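Local atomic coordinates of particle-associated lyase (Acinetobacter bacteriophage AP22, PDB entry 4Y9V), a protein that probably recognises and cleaves the capsular polysaccharide of Acinetobacter baumannii as a trimeric phage tailspike with lyase activity. Residues A263-A271 with Y290-T298; I130-A141 with N183-N194. One frame throughout, in Å; residues are numbered along the deposited sequence.

Contact 1: A263-A271 with Y290-T298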
loop_
_atom_site.group_PDB
_atom_site.type_symbol
_atom_site.label_atom_id
_atom_site.label_comp_id
_atom_site.label_asym_id
_atom_site.label_seq_id
_atom_site.Cartn_x
_atom_site.Cartn_y
_atom_site.Cartn_z
ATOM N N ALA A 263 19.252 2.191 -4.392
ATOM C CA ALA A 263 19.185 1.065 -5.323
ATOM C C ALA A 263 19.555 -0.228 -4.610
ATOM O O ALA A 263 20.155 -0.223 -3.525
ATOM C CB ALA A 263 20.128 1.286 -6.495
ATOM N N ILE A 264 19.152 -1.329 -5.177
ATOM C CA ILE A 264 19.453 -2.621 -4.542
ATOM C C ILE A 264 20.961 -2.739 -4.413
ATOM O O ILE A 264 21.780 -2.226 -5.229
ATOM C CB ILE A 264 18.800 -3.762 -5.323
ATOM C CG1 ILE A 264 18.772 -5.060 -4.523
ATOM C CG2 ILE A 264 19.420 -3.941 -6.681
ATOM C CD1 ILE A 264 17.811 -6.106 -5.056
ATOM N N ASN A 265 21.423 -3.404 -3.365
ATOM C CA ASN A 265 22.791 -3.377 -2.852
ATOM C C ASN A 265 23.036 -4.606 -1.993
ATOM O O ASN A 265 22.130 -5.382 -1.679
ATOM C CB ASN A 265 23.020 -2.078 -2.039
ATOM C CG ASN A 265 22.102 -2.053 -0.833
ATOM O OD1 ASN A 265 22.389 -2.668 0.202
ATOM N ND2 ASN A 265 20.972 -1.381 -0.977
ATOM N N SER A 266 24.298 -4.767 -1.610
ATOM C CA SER A 266 24.785 -5.743 -0.654
ATOM C C SER A 266 25.549 -5.013 0.478
ATOM O O SER A 266 26.670 -5.386 0.830
ATOM C CB SER A 266 25.646 -6.845 -1.347
ATOM O OG SER A 266 24.924 -7.475 -2.402
ATOM N N ALA A 267 24.942 -3.973 1.070
ATOM C CA ALA A 267 25.520 -3.312 2.222
ATOM C C ALA A 267 25.255 -4.155 3.465
ATOM O O ALA A 267 24.136 -4.667 3.655
ATOM C CB ALA A 267 24.922 -1.923 2.401
ATOM N N LYS A 268 26.259 -4.292 4.319
ATOM C CA LYS A 268 26.184 -5.217 5.449
ATOM C C LYS A 268 27.121 -4.767 6.562
ATOM O O LYS A 268 28.017 -3.937 6.370
ATOM C CB LYS A 268 26.494 -6.632 5.036
ATOM C CG LYS A 268 27.889 -6.794 4.489
ATOM C CD LYS A 268 28.179 -8.203 4.012
ATOM C CE LYS A 268 27.554 -8.632 2.795
ATOM N NZ LYS A 268 27.977 -7.969 1.548
ATOM N N ASN A 269 26.934 -5.359 7.739
ATOM C CA ASN A 269 27.900 -5.308 8.813
ATOM C C ASN A 269 27.928 -6.683 9.482
ATOM O O ASN A 269 26.886 -7.263 9.711
ATOM C CB ASN A 269 27.538 -4.239 9.867
ATOM C CG ASN A 269 28.557 -4.186 10.972
ATOM O OD1 ASN A 269 28.437 -4.890 11.987
ATOM N ND2 ASN A 269 29.572 -3.339 10.816
ATOM N N ASN A 270 29.146 -7.158 9.798
ATOM C CA ASN A 270 29.297 -8.454 10.421
ATOM C C ASN A 270 30.299 -8.423 11.558
ATOM O O ASN A 270 30.828 -9.470 11.946
ATOM C CB ASN A 270 29.709 -9.524 9.385
ATOM C CG ASN A 270 28.699 -9.669 8.276
ATOM O OD1 ASN A 270 27.773 -10.517 8.431
ATOM N ND2 ASN A 270 28.799 -8.925 7.278
ATOM N N ALA A 271 30.543 -7.244 12.118
ATOM C CA ALA A 271 31.559 -7.063 13.133
ATOM C C ALA A 271 31.003 -7.456 14.498
ATOM O O ALA A 271 29.808 -7.524 14.706
ATOM C CB ALA A 271 32.006 -5.606 13.131
ATOM N N TYR A 290 13.458 3.417 -0.483
ATOM C CA TYR A 290 14.228 2.169 -0.713
ATOM C C TYR A 290 13.249 1.156 -1.234
ATOM O O TYR A 290 12.539 0.521 -0.440
ATOM C CB TYR A 290 14.892 1.755 0.583
ATOM C CG TYR A 290 15.860 0.585 0.548
ATOM C CD1 TYR A 290 16.333 0.029 -0.614
ATOM C CD2 TYR A 290 16.339 0.066 1.743
ATOM C CE1 TYR A 290 17.237 -1.035 -0.583
ATOM C CE2 TYR A 290 17.256 -0.960 1.793
ATOM C CZ TYR A 290 17.715 -1.505 0.609
ATOM O OH TYR A 290 18.651 -2.510 0.603
ATOM N N PHE A 291 13.153 1.048 -2.549
ATOM C CA PHE A 291 12.172 0.233 -3.260
ATOM C C PHE A 291 12.816 -1.113 -3.594
ATOM O O PHE A 291 13.255 -1.359 -4.722
ATOM C CB PHE A 291 11.643 0.943 -4.490
ATOM C CG PHE A 291 10.745 2.129 -4.276
ATOM C CD1 PHE A 291 9.395 1.946 -4.035
ATOM C CD2 PHE A 291 11.165 3.450 -4.260
ATOM C CE1 PHE A 291 8.551 2.944 -3.842
ATOM C CE2 PHE A 291 10.276 4.481 -4.079
ATOM C CZ PHE A 291 8.941 4.217 -3.819
ATOM N N GLY A 292 12.834 -1.983 -2.632
ATOM C CA GLY A 292 13.191 -3.338 -2.756
ATOM C C GLY A 292 14.657 -3.639 -2.456
ATOM O O GLY A 292 15.566 -2.974 -2.945
ATOM N N GLY A 293 14.879 -4.670 -1.674
ATOM C CA GLY A 293 16.212 -5.087 -1.365
ATOM C C GLY A 293 16.282 -5.987 -0.146
ATOM O O GLY A 293 15.257 -6.490 0.336
ATOM N N SER A 294 17.496 -6.246 0.292
ATOM C CA SER A 294 17.763 -7.055 1.460
ATOM C C SER A 294 19.052 -6.579 2.098
ATOM O O SER A 294 19.998 -6.214 1.407
ATOM C CB SER A 294 17.921 -8.530 1.075
ATOM O OG SER A 294 18.150 -9.387 2.183
ATOM N N ASN A 295 19.048 -6.590 3.429
ATOM C CA ASN A 295 20.234 -6.272 4.173
ATOM C C ASN A 295 20.246 -7.100 5.458
ATOM O O ASN A 295 19.202 -7.345 6.064
ATOM C CB ASN A 295 20.321 -4.776 4.561
ATOM C CG ASN A 295 20.332 -3.869 3.343
ATOM O OD1 ASN A 295 19.242 -3.423 2.952
ATOM N ND2 ASN A 295 21.493 -3.668 2.773
ATOM N N ASN A 296 21.472 -7.494 5.835
ATOM C CA ASN A 296 21.755 -8.280 7.028
ATOM C C ASN A 296 22.885 -7.611 7.803
ATOM O O ASN A 296 23.836 -7.067 7.220
ATOM C CB ASN A 296 22.172 -9.693 6.642
ATOM C CG ASN A 296 21.037 -10.456 6.026
ATOM O OD1 ASN A 296 19.903 -10.367 6.481
ATOM N ND2 ASN A 296 21.325 -11.266 5.038
ATOM N N SER A 297 22.795 -7.661 9.129
ATOM C CA SER A 297 23.793 -7.011 9.965
ATOM C C SER A 297 23.898 -7.688 11.311
ATOM O O SER A 297 22.949 -8.309 11.798
ATOM C CB SER A 297 23.357 -5.547 10.148
ATOM O OG SER A 297 24.268 -4.862 10.985
ATOM N N THR A 298 25.023 -7.460 12.016
ATOM C CA THR A 298 25.105 -7.842 13.413
ATOM C C THR A 298 23.969 -7.211 14.226
ATOM O O THR A 298 23.398 -7.872 15.088
ATOM C CB THR A 298 26.469 -7.443 14.010
ATOM O OG1 THR A 298 27.460 -8.152 13.256
ATOM C CG2 THR A 298 26.573 -7.765 15.481
HETATM O O HOH W 1 19.497 -4.518 -1.204
HETATM O O HOH W 2 23.365 -7.274 3.638
HETATM O O HOH W 3 25.814 -9.495 6.713
#
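The amides of Asn265 and Asn295 meet almost coplanar, their planes 23° apart, although the two side chains cross at about a right angle. Asn295 ND2 gives one N-H to Asn265 OD1 at 2.9 Å and the other, nearly straight, to Ala267 O at 3.0 Å. Asn265 OD1 also accepts in its carbonyl plane from Ala267 N, which closes an Asx turn. Asn265 ND2 donates to Ala263 O and, tilted from its amide plane, to Tyr290 OH at 3.0 Å. Tyr290 OH in turn donates a hydrogen bond to Asn295 OD1 at 2.6 Å, closing a buried ring of three side chains. Water 1 donates to the same hydroxyl and accepts from Asn265 N and Ser294 N, so it joins the two backbones where they do not pair directly.

Further along, Thr298 N reaches Asn269 O at 3.0 Å. Thr298 OG1, turned back beside its own N (chi1 -61°), donates to Ala271 O at 2.8 Å. Asn269 OD1 accepts from Ala271 N in a second Asx turn, and also from Asn277 ND2. Asn269 pairs in parallel with Ser297, as successive turns stack in the parallel beta-helix of the pectin lyase-like family; the Asn265-Asn295 pairing resembles a step of the asparagine ladders found in such helices.

Contact 2: I130-A141 with N183-N194; sequences IVKNQSQSFDVA and NTVKFFGRAYDN. With EDO (1,2-ethanediol), chain D.
Gln136 lays its amide over one face of the Arg190 guanidinium, the planes 24° apart and Gln136 NE2 3.5 Å from Arg190 NH2. Both groups donate, so this is a stack and not a bond; water 7 lies between Gln136 OE1 and Arg190 NH2, accepting from the latter. Arg190 NH1 turns back to Gly189 O, which helps fix the plane on which the amide rests. Along the other side of Gln136 runs the extended Lys186 chain, whose NZ ends in a salt bridge to Glu328 of the third subunit.

The backbone of Gln136 lies over a face of the Phe187 ring, CA 4.0 Å from its centroid. Phe187 meets Phe138 obliquely, CE1 of Phe138 lying 3.6 Å from CD1 of Phe187, while Val185 CB sits over a face of the Phe138 ring. A chi1 of 55°, with CG between the backbone N and the carbonyl carbon, leans the Phe138 ring toward Val185 and Phe187. Phe138 and Val185 form an antiparallel hydrogen-bonded pair. On the face bearing Asp139 and Thr184, Thr184 OG1 donates to Asp139 OD1 at 2.7 Å from above the carboxylate plane.

Past the strands, Ala191 N binds Ser135 O, Asn133 N binds Ala191 O at 2.7 Å, and Asn194 OD1 takes a nearly straight bond from Lys132 N. Ile130 CG2 presses tightly on Ala191 CB, 3.3 Å away.

Strand 184-187 lies between 137-139 and 172-181 in the Ig-like domain; Phe138 and Ile130 pack on Ile154 of strand 151-156, and Phe187 on Val175 of strand 172-181.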
loop_
_atom_site.group_PDB
_atom_site.type_symbol
_atom_site.label_atom_id
_atom_site.label_comp_id
_atom_site.label_asym_id
_atom_site.label_seq_id
_atom_site.Cartn_x
_atom_site.Cartn_y
_atom_site.Cartn_z
ATOM N N ILE A 130 8.337 30.188 12.990
ATOM C CA ILE A 130 7.825 29.141 12.089
ATOM C C ILE A 130 6.852 28.258 12.865
ATOM O O ILE A 130 7.188 27.795 13.967
ATOM C CB ILE A 130 8.990 28.351 11.507
ATOM C CG1 ILE A 130 9.857 29.220 10.586
ATOM C CG2 ILE A 130 8.477 27.109 10.776
ATOM C CD1 ILE A 130 11.127 28.558 10.149
ATOM N N VAL A 131 5.695 28.020 12.276
ATOM C CA VAL A 131 4.613 27.237 12.864
ATOM C C VAL A 131 4.506 25.889 12.164
ATOM O O VAL A 131 4.277 25.798 10.944
ATOM C CB VAL A 131 3.289 27.993 12.776
ATOM C CG1 VAL A 131 2.154 27.157 13.387
ATOM C CG2 VAL A 131 3.407 29.351 13.471
ATOM N N LYS A 132 4.626 24.814 12.951
ATOM C CA LYS A 132 4.552 23.429 12.479
ATOM C C LYS A 132 3.277 23.226 11.668
ATOM O O LYS A 132 2.169 23.571 12.087
ATOM C CB LYS A 132 4.620 22.464 13.674
ATOM C CG LYS A 132 4.442 20.989 13.337
ATOM C CD LYS A 132 4.563 19.981 14.479
ATOM C CE LYS A 132 4.462 18.537 13.983
ATOM N NZ LYS A 132 5.002 17.512 14.907
ATOM N N ASN A 133 3.459 22.618 10.496
ATOM C CA ASN A 133 2.416 22.219 9.569
ATOM C C ASN A 133 1.686 23.381 8.915
ATOM O O ASN A 133 0.728 23.131 8.218
ATOM C CB ASN A 133 1.427 21.221 10.212
ATOM C CG ASN A 133 2.114 19.915 10.534
ATOM O OD1 ASN A 133 2.953 19.424 9.792
ATOM N ND2 ASN A 133 1.703 19.352 11.676
ATOM N N GLN A 134 2.151 24.615 9.109
ATOM C CA GLN A 134 1.433 25.775 8.654
ATOM C C GLN A 134 2.314 26.698 7.822
ATOM O O GLN A 134 1.936 27.091 6.714
ATOM C CB GLN A 134 0.760 26.545 9.801
ATOM C CG GLN A 134 -0.240 25.662 10.535
ATOM C CD GLN A 134 -1.077 26.349 11.532
ATOM O OE1 GLN A 134 -1.042 27.562 11.676
ATOM N NE2 GLN A 134 -1.913 25.587 12.193
ATOM N N SER A 135 3.487 27.082 8.323
ATOM C CA SER A 135 4.291 28.041 7.623
ATOM C C SER A 135 4.857 27.468 6.306
ATOM O O SER A 135 5.266 26.325 6.238
ATOM C CB SER A 135 5.492 28.457 8.471
ATOM O OG SER A 135 5.110 29.041 9.697
ATOM N N GLN A 136 4.943 28.364 5.312
ATOM C CA GLN A 136 5.639 28.105 4.049
ATOM C C GLN A 136 6.639 29.223 3.749
ATOM O O GLN A 136 7.119 29.330 2.618
ATOM C CB GLN A 136 4.698 27.890 2.879
ATOM C CG GLN A 136 3.849 29.106 2.521
ATOM C CD GLN A 136 2.833 28.783 1.440
ATOM O OE1 GLN A 136 3.206 28.518 0.290
ATOM N NE2 GLN A 136 1.578 28.725 1.776
ATOM N N SER A 137 6.964 30.033 4.745
ATOM C CA SER A 137 7.935 31.099 4.586
ATOM C C SER A 137 8.488 31.428 5.960
ATOM O O SER A 137 7.918 31.117 6.996
ATOM C CB SER A 137 7.340 32.367 3.971
ATOM O OG SER A 137 6.290 32.849 4.837
ATOM N N PHE A 138 9.634 32.144 5.924
ATOM C CA PHE A 138 10.240 32.650 7.150
ATOM C C PHE A 138 11.118 33.839 6.740
ATOM O O PHE A 138 11.667 33.886 5.636
ATOM C CB PHE A 138 11.043 31.601 7.907
ATOM C CG PHE A 138 12.125 30.910 7.121
ATOM C CD1 PHE A 138 11.853 29.763 6.403
ATOM C CD2 PHE A 138 13.443 31.381 7.112
ATOM C CE1 PHE A 138 12.817 29.089 5.716
ATOM C CE2 PHE A 138 14.417 30.711 6.387
ATOM C CZ PHE A 138 14.125 29.564 5.665
ATOM N N ASP A 139 11.297 34.750 7.684
ATOM C CA ASP A 139 12.231 35.838 7.504
ATOM C C ASP A 139 13.594 35.394 8.066
ATOM O O ASP A 139 13.676 34.598 8.993
ATOM C CB ASP A 139 11.770 37.080 8.269
ATOM C CG ASP A 139 10.506 37.665 7.733
ATOM O OD1 ASP A 139 10.084 37.341 6.568
ATOM O OD2 ASP A 139 9.839 38.424 8.498
ATOM N N VAL A 140 14.637 35.985 7.489
ATOM C CA VAL A 140 16.010 35.783 7.937
ATOM C C VAL A 140 16.620 37.137 8.265
ATOM O O VAL A 140 16.163 38.182 7.829
ATOM C CB VAL A 140 16.866 35.030 6.902
ATOM C CG1 VAL A 140 16.329 33.604 6.722
ATOM C CG2 VAL A 140 16.905 35.776 5.588
ATOM N N ALA A 141 17.751 37.089 8.981
ATOM C CA ALA A 141 18.510 38.302 9.250
ATOM C C ALA A 141 19.221 38.807 7.973
ATOM O O ALA A 141 19.461 40.025 7.897
ATOM C CB ALA A 141 19.474 38.083 10.373
ATOM N N ASN A 183 14.068 40.180 2.963
ATOM C CA ASN A 183 14.554 39.157 3.878
ATOM C C ASN A 183 13.524 38.057 4.116
ATOM O O ASN A 183 13.723 37.244 5.035
ATOM C CB ASN A 183 14.982 39.783 5.218
ATOM C CG ASN A 183 16.412 40.405 5.094
ATOM O OD1 ASN A 183 17.311 40.004 4.278
ATOM N ND2 ASN A 183 16.724 41.298 5.966
ATOM N N THR A 184 12.515 37.945 3.278
ATOM C CA THR A 184 11.508 36.899 3.399
ATOM C C THR A 184 11.801 35.770 2.409
ATOM O O THR A 184 11.857 35.990 1.184
ATOM C CB THR A 184 10.109 37.461 3.156
ATOM O OG1 THR A 184 9.828 38.469 4.156
ATOM C CG2 THR A 184 9.055 36.356 3.288
ATOM N N VAL A 185 11.970 34.576 2.943
ATOM C CA VAL A 185 12.252 33.367 2.180
ATOM C C VAL A 185 10.989 32.522 2.130
ATOM O O VAL A 185 10.522 32.055 3.184
ATOM C CB VAL A 185 13.387 32.591 2.841
ATOM C CG1 VAL A 185 13.689 31.304 2.066
ATOM C CG2 VAL A 185 14.635 33.468 2.953
ATOM N N LYS A 186 10.403 32.350 0.946
ATOM C CA LYS A 186 9.298 31.400 0.780
ATOM C C LYS A 186 9.911 30.087 0.356
ATOM O O LYS A 186 10.804 30.089 -0.532
ATOM C CB LYS A 186 8.308 31.930 -0.255
ATOM C CG LYS A 186 7.029 31.118 -0.341
ATOM C CD LYS A 186 5.985 31.741 -1.248
ATOM C CE LYS A 186 4.651 31.011 -1.186
ATOM N NZ LYS A 186 3.628 31.605 -2.055
ATOM N N PHE A 187 9.492 28.985 0.954
ATOM C CA PHE A 187 10.047 27.671 0.636
ATOM C C PHE A 187 8.916 26.748 0.199
ATOM O O PHE A 187 7.751 26.967 0.486
ATOM C CB PHE A 187 10.865 27.094 1.808
ATOM C CG PHE A 187 10.072 26.815 3.072
ATOM C CD1 PHE A 187 9.893 27.768 4.048
ATOM C CD2 PHE A 187 9.501 25.555 3.266
ATOM C CE1 PHE A 187 9.184 27.483 5.206
ATOM C CE2 PHE A 187 8.806 25.266 4.394
ATOM C CZ PHE A 187 8.637 26.235 5.363
ATOM N N PHE A 188 9.293 25.676 -0.506
ATOM C CA PHE A 188 8.329 24.700 -0.958
ATOM C C PHE A 188 7.898 23.791 0.188
ATOM O O PHE A 188 8.722 23.291 0.978
ATOM C CB PHE A 188 8.917 23.870 -2.100
ATOM C CG PHE A 188 8.985 24.649 -3.386
ATOM C CD1 PHE A 188 7.853 24.906 -4.117
ATOM C CD2 PHE A 188 10.206 25.116 -3.878
ATOM C CE1 PHE A 188 7.910 25.607 -5.321
ATOM C CE2 PHE A 188 10.272 25.812 -5.065
ATOM C CZ PHE A 188 9.115 26.041 -5.804
ATOM N N GLY A 189 6.615 23.528 0.275
ATOM C CA GLY A 189 6.096 22.661 1.328
ATOM C C GLY A 189 5.737 23.440 2.567
ATOM O O GLY A 189 5.533 24.638 2.543
ATOM N N ARG A 190 5.613 22.686 3.679
ATOM C CA ARG A 190 5.171 23.264 4.924
ATOM C C ARG A 190 6.138 22.827 6.016
ATOM O O ARG A 190 6.722 21.728 5.988
ATOM C CB ARG A 190 3.712 22.851 5.296
ATOM C CG ARG A 190 2.702 23.204 4.219
ATOM C CD ARG A 190 2.523 24.732 4.080
ATOM N NE ARG A 190 1.531 25.066 3.046
ATOM C CZ ARG A 190 1.788 25.172 1.736
ATOM N NH1 ARG A 190 3.011 25.015 1.275
ATOM N NH2 ARG A 190 0.804 25.430 0.903
ATOM N N ALA A 191 6.333 23.692 7.005
ATOM C CA ALA A 191 7.283 23.393 8.078
ATOM C C ALA A 191 6.879 22.117 8.817
ATOM O O ALA A 191 5.715 21.901 9.140
ATOM C CB ALA A 191 7.264 24.549 9.072
ATOM N N TYR A 192 7.890 21.312 9.150
ATOM C CA TYR A 192 7.683 20.107 9.906
ATOM C C TYR A 192 7.782 20.306 11.404
ATOM O O TYR A 192 7.474 19.375 12.177
ATOM C CB TYR A 192 8.661 18.981 9.466
ATOM C CG TYR A 192 8.275 18.443 8.124
ATOM C CD1 TYR A 192 7.357 17.421 8.014
ATOM C CD2 TYR A 192 8.754 18.960 6.948
ATOM C CE1 TYR A 192 6.924 16.904 6.817
ATOM C CE2 TYR A 192 8.319 18.488 5.717
ATOM C CZ TYR A 192 7.411 17.465 5.668
ATOM O OH TYR A 192 6.979 17.012 4.407
ATOM N N ASP A 193 8.166 21.473 11.872
ATOM C CA ASP A 193 8.323 21.741 13.293
ATOM C C ASP A 193 8.136 23.235 13.533
ATOM O O ASP A 193 8.049 24.025 12.609
ATOM C CB ASP A 193 9.685 21.214 13.794
ATOM C CG ASP A 193 9.789 20.841 15.259
ATOM O OD1 ASP A 193 8.834 21.129 16.026
ATOM O OD2 ASP A 193 10.848 20.272 15.632
ATOM N N ASN A 194 8.051 23.565 14.829
ATOM C CA ASN A 194 8.047 24.936 15.292
ATOM C C ASN A 194 9.493 25.399 15.524
ATOM O O ASN A 194 10.289 24.652 16.106
ATOM C CB ASN A 194 7.332 25.035 16.647
ATOM C CG ASN A 194 5.895 24.605 16.522
ATOM O OD1 ASN A 194 5.122 25.196 15.771
ATOM N ND2 ASN A 194 5.509 23.553 17.233
HETATM C C1 EDO D . 7.169 12.847 16.088
HETATM O O1 EDO D . 7.044 13.281 17.378
HETATM C C2 EDO D . 6.100 13.361 15.179
HETATM O O2 EDO D . 6.285 14.743 14.936
HETATM O O HOH W 4 8.117 17.604 14.440
HETATM O O HOH W 5 4.974 19.746 7.602
HETATM O O HOH W 6 -0.265 26.270 5.215
HETATM O O HOH W 7 1.794 26.860 -1.419
HETATM O O HOH W 8 5.486 27.585 -0.970
HETATM O O HOH W 9 19.510 42.167 5.956
#

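In the fold
Contact 1 belongs to the pectin lyase-like body and contact 2 to the Ig-like domain; their centres are 36 Å apart and they do not touch. The first is buried yet strongly polar, with amides, a phenol and waters joining successive parallel turns; the side chain of Asn269 is about 10 Å from a bound sugar. The second is only partly buried: its antiparallel strands turn one aromatic and aliphatic face toward strand 151-156, while charged and amide groups lie toward solvent and subunit boundaries. The trimer brings the two regions together, since Asn270 and Asn296 of contact 1 pack on Phe188 of another subunit, a residue of the 183-194 segment.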